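Endonuclease/exonuclease/phosphatase domain-containing protein (Enterococcus faecalis, PDB 3L1W) is of unknown function but belongs to the endonuclease/exonuclease/phosphatase family and may act as a 3'-5' RNA exonuclease. Local coordinates at residues E151-I156 / Q180-D185. Numbering follows the deposited sequence.
Sequences ELHDKI and QKKFQD. With SO4 (sulfate ion), chain J.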
loop_
_atom_site.group_PDB
_atom_site.type_symbol
_atom_site.label_atom_id
_atom_site.label_comp_id
_atom_site.label_asym_id
_atom_site.label_seq_id
_atom_site.Cartn_x
_atom_site.Cartn_y
_atom_site.Cartn_z
ATOM N N GLU A 151 33.656 4.762 10.071
ATOM C CA GLU A 151 33.645 6.126 9.570
ATOM C C GLU A 151 32.565 6.958 10.252
ATOM O O GLU A 151 32.763 8.152 10.514
ATOM C CB GLU A 151 33.462 6.129 8.048
ATOM C CG GLU A 151 33.465 7.499 7.395
ATOM C CD GLU A 151 34.859 8.130 7.290
ATOM O OE1 GLU A 151 35.868 7.449 7.572
ATOM O OE2 GLU A 151 34.936 9.321 6.922
ATOM N N LEU A 152 31.431 6.324 10.546
ATOM C CA LEU A 152 30.318 7.004 11.200
ATOM C C LEU A 152 30.175 6.600 12.667
ATOM O O LEU A 152 29.123 6.803 13.266
ATOM C CB LEU A 152 29.002 6.740 10.455
ATOM C CG LEU A 152 28.886 7.335 9.050
ATOM C CD1 LEU A 152 27.614 6.858 8.302
ATOM C CD2 LEU A 152 28.923 8.854 9.117
ATOM N N HIS A 153 31.230 6.034 13.248
ATOM C CA HIS A 153 31.137 5.509 14.612
ATOM C C HIS A 153 30.596 6.544 15.599
ATOM O O HIS A 153 29.683 6.253 16.371
ATOM C CB HIS A 153 32.496 4.989 15.090
ATOM C CG HIS A 153 32.444 4.289 16.411
ATOM N ND1 HIS A 153 32.428 4.965 17.611
ATOM C CD2 HIS A 153 32.420 2.971 16.723
ATOM C CE1 HIS A 153 32.384 4.097 18.604
ATOM N NE2 HIS A 153 32.383 2.880 18.093
ATOM N N ASP A 154 31.153 7.752 15.561
ATOM C CA ASP A 154 30.736 8.813 16.475
ATOM C C ASP A 154 29.259 9.198 16.333
ATOM O O ASP A 154 28.557 9.388 17.335
ATOM C CB ASP A 154 31.620 10.051 16.297
ATOM C CG ASP A 154 31.534 10.642 14.891
ATOM O OD1 ASP A 154 31.210 9.902 13.931
ATOM O OD2 ASP A 154 31.797 11.856 14.746
ATOM N N LYS A 155 28.792 9.326 15.093
ATOM C CA LYS A 155 27.409 9.706 14.837
ATOM C C LYS A 155 26.441 8.613 15.258
ATOM O O LYS A 155 25.390 8.886 15.840
ATOM C CB LYS A 155 27.190 9.993 13.351
ATOM C CG LYS A 155 27.861 11.238 12.818
ATOM C CD LYS A 155 27.341 11.549 11.416
ATOM C CE LYS A 155 28.350 12.338 10.612
ATOM N NZ LYS A 155 28.684 13.635 11.262
ATOM N N ILE A 156 26.785 7.372 14.930
ATOM C CA ILE A 156 25.959 6.235 15.322
ATOM C C ILE A 156 25.825 6.135 16.841
ATOM O O ILE A 156 24.753 5.842 17.364
ATOM C CB ILE A 156 26.525 4.922 14.761
ATOM C CG1 ILE A 156 26.374 4.900 13.239
ATOM C CG2 ILE A 156 25.794 3.738 15.337
ATOM C CD1 ILE A 156 27.179 3.789 12.584
ATOM N N GLN A 180 24.523 -6.566 13.925
ATOM C CA GLN A 180 23.640 -6.868 15.046
ATOM C C GLN A 180 24.261 -6.641 16.429
ATOM O O GLN A 180 23.565 -6.702 17.451
ATOM C CB GLN A 180 23.065 -8.281 14.893
ATOM C CG GLN A 180 22.086 -8.356 13.719
ATOM C CD GLN A 180 21.710 -9.774 13.341
ATOM O OE1 GLN A 180 21.888 -10.711 14.130
ATOM N NE2 GLN A 180 21.182 -9.943 12.124
ATOM N N LYS A 181 25.561 -6.361 16.467
ATOM C CA LYS A 181 26.187 -5.922 17.711
ATOM C C LYS A 181 25.548 -4.615 18.190
ATOM O O LYS A 181 25.432 -4.382 19.391
ATOM C CB LYS A 181 27.696 -5.730 17.521
ATOM C CG LYS A 181 28.452 -6.980 17.089
ATOM C CD LYS A 181 28.720 -7.902 18.253
ATOM C CE LYS A 181 29.777 -8.940 17.895
ATOM N NZ LYS A 181 30.404 -9.537 19.110
ATOM N N LYS A 182 25.130 -3.762 17.251
ATOM C CA LYS A 182 24.581 -2.450 17.602
ATOM C C LYS A 182 23.138 -2.206 17.146
ATOM O O LYS A 182 22.456 -1.344 17.700
ATOM C CB LYS A 182 25.477 -1.323 17.071
ATOM C CG LYS A 182 26.842 -1.231 17.749
ATOM C CD LYS A 182 27.694 -0.132 17.132
ATOM C CE LYS A 182 29.129 -0.173 17.664
ATOM N NZ LYS A 182 29.196 0.150 19.113
ATOM N N PHE A 183 22.684 -2.949 16.138
ATOM C CA PHE A 183 21.370 -2.716 15.530
ATOM C C PHE A 183 20.476 -3.934 15.630
ATOM O O PHE A 183 20.954 -5.058 15.802
ATOM C CB PHE A 183 21.517 -2.385 14.031
ATOM C CG PHE A 183 22.211 -1.081 13.755
ATOM C CD1 PHE A 183 21.477 0.073 13.522
ATOM C CD2 PHE A 183 23.597 -1.010 13.727
ATOM C CE1 PHE A 183 22.114 1.278 13.273
ATOM C CE2 PHE A 183 24.238 0.193 13.470
ATOM C CZ PHE A 183 23.492 1.331 13.243
ATOM N N GLN A 184 19.173 -3.711 15.484
ATOM C CA GLN A 184 18.218 -4.810 15.377
ATOM C C GLN A 184 17.524 -4.782 14.024
ATOM O O GLN A 184 17.219 -3.709 13.505
ATOM C CB GLN A 184 17.160 -4.711 16.476
ATOM C CG GLN A 184 17.697 -4.849 17.875
ATOM C CD GLN A 184 16.576 -4.877 18.900
ATOM O OE1 GLN A 184 15.913 -3.865 19.140
ATOM N NE2 GLN A 184 16.352 -6.039 19.501
ATOM N N ASP A 185 17.272 -5.960 13.456
ATOM C CA ASP A 185 16.512 -6.070 12.218
ATOM C C ASP A 185 15.041 -5.766 12.494
ATOM O O ASP A 185 14.355 -6.530 13.177
ATOM C CB ASP A 185 16.670 -7.471 11.622
ATOM C CG ASP A 185 15.960 -7.629 10.294
ATOM O OD1 ASP A 185 15.165 -6.745 9.920
ATOM O OD2 ASP A 185 16.193 -8.656 9.621
HETATM S S SO4 J . 32.586 -0.350 19.527
HETATM O O1 SO4 J . 32.701 -0.182 18.082
HETATM O O2 SO4 J . 31.823 0.757 20.100
HETATM O O3 SO4 J . 31.913 -1.614 19.812
HETATM O O4 SO4 J . 33.917 -0.376 20.125
#
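His153 and Lys182 meet through a sulfate ion, probably taken up from the crystallisation liquor, that bridges the two segments. Sulfate O2 accepts from both residues: His153 NE2 donates at 3.0 Å with an N-H...O angle of 158°, and Lys182 NZ at 2.9 Å. A weaker, bent bond runs from His153 NE2 to sulfate O1. The sulfur lies in the plane of the imidazole, at its edge. With CG anti to the backbone N (chi1 -173°), the ring reaches from the start of helix 153-158 toward the anion; Lys182 extends its chain and bends it only at the last torsion. The anion's charge probably makes it easier for His153 NE2 and Lys182 NZ to sit 4.3 Å apart. Alongside this exposed bridge lies a buried apolar touch, Ile156 CG2 to Phe183 CZ at 3.9 Å, the side chains crossing at about a right angle. The backbone bond from Ile156 N to Leu152 O, the N-cap residue, closes the helix's first turn. Ile156 also packs on Leu127 and Ile129 of strand 126-132, and Phe183 on Tyr218 and Lys220 of strand 215-220. The contact thus bridges part of one sheet of this DNase I-like fold, joining helix 153-158 to the lead-in of strand 184-185.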